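Local coordinates for aspartate aminotransferase (Rhodobacter sphaeroides, PDB 3NRA), which probably catalyses the pyridoxal-phosphate-dependent transfer of an amino group between L-aspartate and 2-oxoglutarate, giving oxaloacetate and L-glutamate, at residues G126-I131 with E149-Q154; G179-L184 with A209-T214; N189-V194 with Y339-L344. All blocks are in the same frame, centred on the assembly; numbering follows the deposited sequence.

Contact 1: residues G126-I131 with E149-Q154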
loop_
_atom_site.group_PDB
_atom_site.type_symbol
_atom_site.label_atom_id
_atom_site.label_comp_id
_atom_site.label_asym_id
_atom_site.label_seq_id
_atom_site.Cartn_x
_atom_site.Cartn_y
_atom_site.Cartn_z
ATOM N N GLY B 126 11.525 20.600 3.339
ATOM C CA GLY B 126 12.762 21.343 3.598
ATOM C C GLY B 126 13.744 20.671 4.562
ATOM O O GLY B 126 14.854 21.154 4.744
ATOM N N ASP B 127 13.349 19.566 5.181
ATOM C CA ASP B 127 14.261 18.840 6.090
ATOM C C ASP B 127 15.397 18.212 5.320
ATOM O O ASP B 127 15.174 17.621 4.286
ATOM C CB ASP B 127 13.531 17.741 6.833
ATOM C CG ASP B 127 12.606 18.265 7.889
ATOM O OD1 ASP B 127 12.577 19.493 8.102
ATOM O OD2 ASP B 127 11.896 17.432 8.517
ATOM N N LYS B 128 16.614 18.341 5.842
ATOM C CA LYS B 128 17.754 17.619 5.308
ATOM C C LYS B 128 17.756 16.127 5.728
ATOM O O LYS B 128 17.523 15.797 6.882
ATOM C CB LYS B 128 19.041 18.299 5.713
ATOM C CG LYS B 128 19.273 19.570 4.922
ATOM C CD LYS B 128 20.312 20.452 5.542
ATOM C CE LYS B 128 20.490 21.716 4.721
ATOM N NZ LYS B 128 20.975 22.820 5.530
ATOM N N VAL B 129 17.969 15.251 4.766
ATOM C CA VAL B 129 17.999 13.820 4.999
ATOM C C VAL B 129 19.268 13.249 4.423
ATOM O O VAL B 129 19.544 13.471 3.253
ATOM C CB VAL B 129 16.788 13.119 4.328
ATOM C CG1 VAL B 129 16.769 11.634 4.699
ATOM C CG2 VAL B 129 15.471 13.818 4.718
ATOM N N ALA B 130 20.062 12.556 5.254
ATOM C CA ALA B 130 21.283 11.864 4.803
ATOM C C ALA B 130 20.904 10.570 4.088
ATOM O O ALA B 130 20.184 9.731 4.651
ATOM C CB ALA B 130 22.211 11.555 5.990
ATOM N N ILE B 131 21.367 10.430 2.851
ATOM C CA ILE B 131 21.072 9.249 2.008
ATOM C C ILE B 131 22.394 8.758 1.462
ATOM O O ILE B 131 23.235 9.568 1.035
ATOM C CB ILE B 131 20.127 9.618 0.833
ATOM C CG1 ILE B 131 18.741 10.056 1.369
ATOM C CG2 ILE B 131 20.007 8.462 -0.215
ATOM C CD1 ILE B 131 18.000 8.985 2.082
ATOM N N GLU B 149 15.461 17.698 1.456
ATOM C CA GLU B 149 16.702 17.924 0.723
ATOM C C GLU B 149 17.670 16.776 1.039
ATOM O O GLU B 149 18.125 16.635 2.184
ATOM C CB GLU B 149 17.305 19.237 1.166
ATOM C CG GLU B 149 18.567 19.661 0.405
ATOM C CD GLU B 149 19.309 20.851 1.082
ATOM O OE1 GLU B 149 18.671 21.621 1.858
ATOM O OE2 GLU B 149 20.528 20.980 0.855
HETATM N N MSE B 150 17.981 15.957 0.042
HETATM C CA MSE B 150 18.993 14.901 0.225
HETATM C C MSE B 150 20.360 15.523 0.420
HETATM O O MSE B 150 20.766 16.397 -0.358
HETATM C CB MSE B 150 19.056 13.951 -0.977
HETATM C CG MSE B 150 20.367 13.074 -1.018
HETATM SE SE MSE B 150 20.239 11.698 -2.357
HETATM C CE MSE B 150 20.698 12.836 -3.859
ATOM N N VAL B 151 21.078 15.033 1.435
ATOM C CA VAL B 151 22.512 15.277 1.602
ATOM C C VAL B 151 23.194 13.924 1.411
ATOM O O VAL B 151 22.961 13.002 2.189
ATOM C CB VAL B 151 22.830 15.851 2.998
ATOM C CG1 VAL B 151 24.376 16.195 3.142
ATOM C CG2 VAL B 151 21.962 17.101 3.278
ATOM N N PRO B 152 23.898 13.740 0.275
ATOM C CA PRO B 152 24.466 12.437 0.002
ATOM C C PRO B 152 25.676 12.116 0.901
ATOM O O PRO B 152 26.362 13.007 1.346
ATOM C CB PRO B 152 24.901 12.538 -1.459
ATOM C CG PRO B 152 25.117 13.965 -1.699
ATOM C CD PRO B 152 24.118 14.684 -0.843
ATOM N N VAL B 153 25.828 10.839 1.218
ATOM C CA VAL B 153 26.957 10.306 1.931
ATOM C C VAL B 153 27.532 9.207 1.049
ATOM O O VAL B 153 26.833 8.244 0.720
ATOM C CB VAL B 153 26.516 9.692 3.252
ATOM C CG1 VAL B 153 27.743 9.134 4.038
ATOM C CG2 VAL B 153 25.729 10.736 4.104
ATOM N N GLN B 154 28.793 9.351 0.652
ATOM C CA GLN B 154 29.428 8.381 -0.250
ATOM C C GLN B 154 29.616 7.044 0.453
ATOM O O GLN B 154 30.053 6.996 1.617
ATOM C CB GLN B 154 30.793 8.929 -0.741
ATOM C CG GLN B 154 31.487 8.087 -1.791
ATOM C CD GLN B 154 30.713 8.022 -3.109
ATOM O OE1 GLN B 154 30.156 9.015 -3.576
ATOM N NE2 GLN B 154 30.660 6.853 -3.689
HETATM O O HOH W 1 16.635 22.562 3.352
#
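K128 pairs with E149 where two parallel strands, 128-133 and 149-154, begin to run together at one margin of the seven-stranded sheet of this aminotransferase. They are the two strands of a beta-alpha-beta unit whose crossover is helix 137-145. Five backbone bonds join them in the alternating parallel pattern: E149 N gives to D127 O, V129 N to E149 O, V151 N to V129 O, I131 N to V151 O and V153 N to I131 O. The straightest, V151 N to V129 O, measures 2.8 Å with 172° at the hydrogen.

K128 can be followed outward. Its CB meets V151 CG2 at 4.0 Å. CG, lying beside the backbone N (chi1 -75°), still rests on that methyl and also comes to E149 OE1. CD passes the same oxygen more loosely, and CE settles 3.4 Å from it. The two side chains thus run alongside each other in the same direction, yet NZ stays 4.5 Å from E149 OE1, too far for a salt bridge, and bonds instead to A178 O, so E149 can probably give the lysine only a weak, longer-range attraction.

On the opposite face the selenomethionine M150 crosses I131 at about a right angle, its SE 3.8 Å from I131 CB, while V143 of helix 137-145 also packs on I131. A130 CB meets V153 CG2 on the K128 face, under helix 169-177. At the exposed start of the pair one water donates to both G126 O and E149 OE1, 2.7 Å from each.

Contact 2: residues G179-L184 with A209-T214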
loop_
_atom_site.group_PDB
_atom_site.type_symbol
_atom_site.label_atom_id
_atom_site.label_comp_id
_atom_site.label_asym_id
_atom_site.label_seq_id
_atom_site.Cartn_x
_atom_site.Cartn_y
_atom_site.Cartn_z
ATOM N N GLY B 179 22.488 20.041 9.412
ATOM C CA GLY B 179 21.085 20.115 9.844
ATOM C C GLY B 179 20.254 18.860 9.565
ATOM O O GLY B 179 19.066 18.820 9.891
ATOM N N ALA B 180 20.851 17.849 8.945
ATOM C CA ALA B 180 20.140 16.586 8.709
ATOM C C ALA B 180 19.768 15.946 10.051
ATOM O O ALA B 180 20.626 15.760 10.917
ATOM C CB ALA B 180 20.978 15.653 7.886
ATOM N N ARG B 181 18.484 15.667 10.242
ATOM C CA ARG B 181 18.019 14.962 11.455
ATOM C C ARG B 181 17.370 13.644 11.147
ATOM O O ARG B 181 16.826 12.973 12.074
ATOM C CB ARG B 181 17.068 15.868 12.253
ATOM C CG ARG B 181 17.746 17.142 12.808
ATOM C CD ARG B 181 18.745 16.793 13.952
ATOM N NE ARG B 181 19.481 17.951 14.437
ATOM C CZ ARG B 181 20.683 18.374 13.993
ATOM N NH1 ARG B 181 21.333 17.764 12.985
ATOM N NH2 ARG B 181 21.230 19.464 14.553
ATOM N N VAL B 182 17.483 13.204 9.886
ATOM C CA VAL B 182 17.190 11.838 9.509
ATOM C C VAL B 182 18.330 11.226 8.666
ATOM O O VAL B 182 18.909 11.907 7.800
ATOM C CB VAL B 182 15.882 11.754 8.718
ATOM C CG1 VAL B 182 15.545 10.265 8.347
ATOM C CG2 VAL B 182 14.744 12.405 9.499
ATOM N N PHE B 183 18.617 9.932 8.906
ATOM C CA PHE B 183 19.510 9.125 8.071
ATOM C C PHE B 183 18.824 7.788 7.740
ATOM O O PHE B 183 18.377 7.099 8.628
ATOM C CB PHE B 183 20.810 8.870 8.837
ATOM C CG PHE B 183 21.780 7.920 8.140
ATOM C CD1 PHE B 183 22.142 8.112 6.810
ATOM C CD2 PHE B 183 22.412 6.905 8.858
ATOM C CE1 PHE B 183 23.062 7.292 6.202
ATOM C CE2 PHE B 183 23.309 6.046 8.225
ATOM C CZ PHE B 183 23.635 6.255 6.894
ATOM N N LEU B 184 18.755 7.456 6.442
ATOM C CA LEU B 184 18.104 6.253 5.926
ATOM C C LEU B 184 19.157 5.474 5.176
ATOM O O LEU B 184 19.882 6.064 4.349
ATOM C CB LEU B 184 16.978 6.642 4.967
ATOM C CG LEU B 184 16.437 5.557 4.042
ATOM C CD1 LEU B 184 15.798 4.370 4.838
ATOM C CD2 LEU B 184 15.465 6.165 3.030
ATOM N N ALA B 209 23.046 9.745 17.825
ATOM C CA ALA B 209 22.724 10.118 19.202
ATOM C C ALA B 209 23.260 11.483 19.489
ATOM O O ALA B 209 22.616 12.267 20.129
ATOM C CB ALA B 209 23.287 9.108 20.194
ATOM N N ARG B 210 24.441 11.773 18.972
ATOM C CA ARG B 210 25.085 13.056 19.205
ATOM C C ARG B 210 24.270 14.239 18.673
ATOM O O ARG B 210 24.206 15.275 19.315
ATOM C CB ARG B 210 26.465 13.047 18.559
ATOM C CG ARG B 210 27.245 14.286 18.730
ATOM C CD ARG B 210 28.627 14.119 18.107
ATOM N NE ARG B 210 29.363 15.368 18.121
ATOM C CZ ARG B 210 30.531 15.574 17.517
ATOM N NH1 ARG B 210 31.130 14.598 16.800
ATOM N NH2 ARG B 210 31.113 16.758 17.627
ATOM N N TYR B 211 23.712 14.083 17.471
ATOM C CA TYR B 211 23.010 15.163 16.788
ATOM C C TYR B 211 21.482 15.055 16.896
ATOM O O TYR B 211 20.778 15.918 16.416
ATOM C CB TYR B 211 23.438 15.200 15.319
ATOM C CG TYR B 211 24.832 15.695 15.162
ATOM C CD1 TYR B 211 25.107 17.057 15.153
ATOM C CD2 TYR B 211 25.893 14.822 15.113
ATOM C CE1 TYR B 211 26.417 17.526 15.039
ATOM C CE2 TYR B 211 27.203 15.286 15.032
ATOM C CZ TYR B 211 27.442 16.639 14.981
ATOM O OH TYR B 211 28.728 17.093 14.895
ATOM N N GLY B 212 20.987 14.026 17.574
ATOM C CA GLY B 212 19.565 13.875 17.809
ATOM C C GLY B 212 18.837 13.445 16.542
ATOM O O GLY B 212 17.717 13.838 16.323
ATOM N N ALA B 213 19.493 12.623 15.727
ATOM C CA ALA B 213 18.980 12.250 14.440
ATOM C C ALA B 213 18.240 10.938 14.578
ATOM O O ALA B 213 18.596 10.106 15.402
ATOM C CB ALA B 213 20.135 12.114 13.403
ATOM N N THR B 214 17.183 10.789 13.777
ATOM C CA THR B 214 16.458 9.547 13.628
ATOM C C THR B 214 17.127 8.727 12.518
ATOM O O THR B 214 17.552 9.278 11.502
ATOM C CB THR B 214 14.936 9.838 13.259
ATOM O OG1 THR B 214 14.266 10.408 14.384
ATOM C CG2 THR B 214 14.219 8.617 12.834
HETATM O O HOH W 2 20.076 18.788 17.280
#
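R181 reaches Y211 by folding back: CG stands beside the backbone N, the chain bends at chi2 (-70°), and chi4 of -92° turns the guanidinium so that one face looks onto Y211 O. That oxygen lies 3.1 Å above the guanidinium plane, displaced toward its rim. NE is just 3.1 Å from Y211 O, but the angle is too poor for a hydrogen bond, so the carbonyl meets the cation over its face. The two side chains cross at about a right angle, the guanidinium plane turned 47° from the ring, and R181 NH1 touches Y211 CB at 4.1 Å.

Other bonds fix its rotation. NH1 gives to A180 O (3.0 Å), which lies close to the guanidinium plane, and to F176 O. A water donates to Y211 O and accepts a weak bond from NH2. Two backbone carbonyls thus grip NH1 of this exposed arginine, while its positive charge may help to offset the carbonyl dipole of Y211 at the helix end.

Beyond G212, which leaves the helix with positive phi, the chain enters the sheet. T214 N gives to R181 O at 2.8 Å, and F183 N to T214 O, nearly along the C=O axis. V182 and T214 form a parallel bridge, their side chains on one face with T122 beside both.

The beta-alpha-beta unit of strand 182-186, helix 198-211 and strand 214-218 comes together here; helix 169-177 covers the F183 face through L172 and F176, and strand 128-133 flanks strand 182-186.

Contact 3: residues N189-V194 with Y339-L344; sequences NNPAGV and YLFPRL
A192 and F341 bring their backbones to 4.9 Å between CA atoms, where the cis-proline turn N190-P191 meets the chain leaving strand 339-340. The meeting lies at the wall of the pyridoxal-phosphate site of this aminotransferase fold. The turn is braced from within: N189 OD1 accepts from A192 N at 2.8 Å, an Asx motif, and G193 N bonds to N189 O.

P191 points its CG at the middle of the F341 ring face, 3.5 Å from the centroid and 4° off the normal, a CH-pi contact. P191 CB leans toward CD1 and CE1 of the same ring, while F341 CB touches A192 CA. With an alanine in place of F341 the ring face under P191 CG and CB would be gone, which would probably open a gap beside the proline and cost it the CH-pi contact.

N190 meets Y339 at the cofactor. With chi1 at -179° the N190 side chain stretches away from its own backbone N, and its amide lies across the tyrosine ring, the two planes 32° apart, with OD1 over one face toward the rim and N190 ND2 3.1 Å from Y339 CE2. OD1 accepts from R381 NH1 and ND2 reaches O3 of the modified lysine at position 253, the cofactor Schiff base; Y339 OH bonds to NZ of that residue. Both polar ends of the amide are thus held, which fixes its flip. A water bridges the buried backbones, donating to A192 O at 2.7 Å and accepting from F341 N at 3.1 Å.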
loop_
_atom_site.group_PDB
_atom_site.type_symbol
_atom_site.label_atom_id
_atom_site.label_comp_id
_atom_site.label_asym_id
_atom_site.label_seq_id
_atom_site.Cartn_x
_atom_site.Cartn_y
_atom_site.Cartn_z
ATOM N N ASN B 189 23.614 -3.408 2.060
ATOM C CA ASN B 189 23.409 -2.461 0.988
ATOM C C ASN B 189 22.771 -3.109 -0.235
ATOM O O ASN B 189 23.184 -4.206 -0.665
ATOM C CB ASN B 189 24.732 -1.816 0.611
ATOM C CG ASN B 189 24.586 -0.791 -0.485
ATOM O OD1 ASN B 189 24.882 -1.073 -1.659
ATOM N ND2 ASN B 189 24.163 0.416 -0.117
ATOM N N ASN B 190 21.685 -2.510 -0.687
ATOM C CA ASN B 190 21.138 -2.741 -2.010
ATOM C C ASN B 190 21.558 -1.489 -2.770
ATOM O O ASN B 190 21.117 -0.404 -2.430
ATOM C CB ASN B 190 19.593 -2.872 -1.914
ATOM C CG ASN B 190 18.909 -3.146 -3.265
ATOM O OD1 ASN B 190 19.468 -2.888 -4.348
ATOM N ND2 ASN B 190 17.655 -3.629 -3.197
ATOM N N PRO B 191 22.427 -1.620 -3.782
ATOM C CA PRO B 191 22.668 -2.737 -4.672
ATOM C C PRO B 191 23.936 -3.594 -4.447
ATOM O O PRO B 191 24.093 -4.608 -5.135
ATOM C CB PRO B 191 22.831 -2.024 -6.004
ATOM C CG PRO B 191 23.612 -0.792 -5.624
ATOM C CD PRO B 191 23.046 -0.374 -4.323
ATOM N N ALA B 192 24.866 -3.159 -3.597
ATOM C CA ALA B 192 26.235 -3.757 -3.580
ATOM C C ALA B 192 26.345 -5.093 -2.764
ATOM O O ALA B 192 27.259 -5.889 -2.982
ATOM C CB ALA B 192 27.255 -2.732 -3.080
ATOM N N GLY B 193 25.434 -5.301 -1.815
ATOM C CA GLY B 193 25.424 -6.540 -0.982
ATOM C C GLY B 193 26.438 -6.538 0.147
ATOM O O GLY B 193 26.616 -7.550 0.826
ATOM N N VAL B 194 27.094 -5.389 0.357
ATOM C CA VAL B 194 28.036 -5.236 1.456
ATOM C C VAL B 194 27.290 -4.962 2.780
ATOM O O VAL B 194 26.228 -4.344 2.804
ATOM C CB VAL B 194 29.082 -4.117 1.179
ATOM C CG1 VAL B 194 29.895 -4.442 -0.059
ATOM C CG2 VAL B 194 28.410 -2.767 1.068
ATOM N N TYR B 339 22.183 -9.622 -3.970
ATOM C CA TYR B 339 22.609 -8.628 -4.962
ATOM C C TYR B 339 24.132 -8.639 -5.223
ATOM O O TYR B 339 24.923 -8.738 -4.298
ATOM C CB TYR B 339 22.186 -7.249 -4.535
ATOM C CG TYR B 339 20.700 -7.089 -4.484
ATOM C CD1 TYR B 339 19.902 -7.359 -5.615
ATOM C CD2 TYR B 339 20.066 -6.668 -3.318
ATOM C CE1 TYR B 339 18.527 -7.209 -5.572
ATOM C CE2 TYR B 339 18.693 -6.526 -3.268
ATOM C CZ TYR B 339 17.925 -6.807 -4.407
ATOM O OH TYR B 339 16.554 -6.689 -4.359
ATOM N N LEU B 340 24.506 -8.614 -6.506
ATOM C CA LEU B 340 25.858 -8.307 -6.953
ATOM C C LEU B 340 25.821 -7.032 -7.804
ATOM O O LEU B 340 24.912 -6.845 -8.646
ATOM C CB LEU B 340 26.415 -9.421 -7.808
ATOM C CG LEU B 340 26.963 -10.696 -7.200
ATOM C CD1 LEU B 340 26.810 -11.865 -8.222
ATOM C CD2 LEU B 340 28.398 -10.530 -6.813
ATOM N N PHE B 341 26.839 -6.208 -7.648
ATOM C CA PHE B 341 26.916 -4.934 -8.316
ATOM C C PHE B 341 28.293 -4.776 -9.015
ATOM O O PHE B 341 29.142 -4.022 -8.564
ATOM C CB PHE B 341 26.679 -3.860 -7.270
ATOM C CG PHE B 341 26.321 -2.529 -7.819
ATOM C CD1 PHE B 341 25.233 -2.375 -8.671
ATOM C CD2 PHE B 341 27.003 -1.395 -7.398
ATOM C CE1 PHE B 341 24.868 -1.139 -9.123
ATOM C CE2 PHE B 341 26.643 -0.152 -7.868
ATOM C CZ PHE B 341 25.557 -0.028 -8.726
ATOM N N PRO B 342 28.506 -5.505 -10.127
ATOM C CA PRO B 342 29.756 -5.378 -10.835
ATOM C C PRO B 342 29.936 -4.027 -11.539
ATOM O O PRO B 342 28.988 -3.498 -12.118
ATOM C CB PRO B 342 29.696 -6.512 -11.848
ATOM C CG PRO B 342 28.301 -6.812 -11.991
ATOM C CD PRO B 342 27.736 -6.632 -10.638
ATOM N N ARG B 343 31.137 -3.464 -11.416
ATOM C CA ARG B 343 31.543 -2.280 -12.156
ATOM C C ARG B 343 32.211 -2.735 -13.424
ATOM O O ARG B 343 33.215 -3.438 -13.382
ATOM C CB ARG B 343 32.515 -1.440 -11.327
ATOM C CG ARG B 343 32.736 -0.053 -11.876
ATOM C CD ARG B 343 33.721 0.754 -11.036
ATOM N NE ARG B 343 35.034 0.106 -11.007
ATOM C CZ ARG B 343 36.104 0.588 -10.396
ATOM N NH1 ARG B 343 36.069 1.757 -9.752
ATOM N NH2 ARG B 343 37.216 -0.098 -10.428
ATOM N N LEU B 344 31.654 -2.329 -14.563
ATOM C CA LEU B 344 32.119 -2.787 -15.863
ATOM C C LEU B 344 33.219 -1.859 -16.393
ATOM O O LEU B 344 33.269 -0.680 -16.022
ATOM C CB LEU B 344 30.934 -2.814 -16.856
ATOM C CG LEU B 344 29.716 -3.650 -16.449
ATOM C CD1 LEU B 344 28.688 -3.675 -17.554
ATOM C CD2 LEU B 344 30.136 -5.093 -16.059
HETATM O O HOH W 3 28.653 -6.565 -5.181
#

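In the fold
From the N terminus, contact 1 is made first: strand 149-154 returns beside strand 128-133 after helix 137-145, closing a short loop at the margin of the large sheet. Contact 2 opens only afterwards and closes a second such loop further along the chain, through helix 198-211; the two touch where strands 128-133 and 182-186 lie side by side, and the centres of the two contacts are about 10 Å apart. Contact 3 starts before contact 2 has closed, since 189-194 lies between 179-184 and 209-214, so these two cross. Its other half comes some 145 residues later, tying the loop after strand 182-186 to the small four-stranded sheet. Its centre is about 22 Å from that of contact 1.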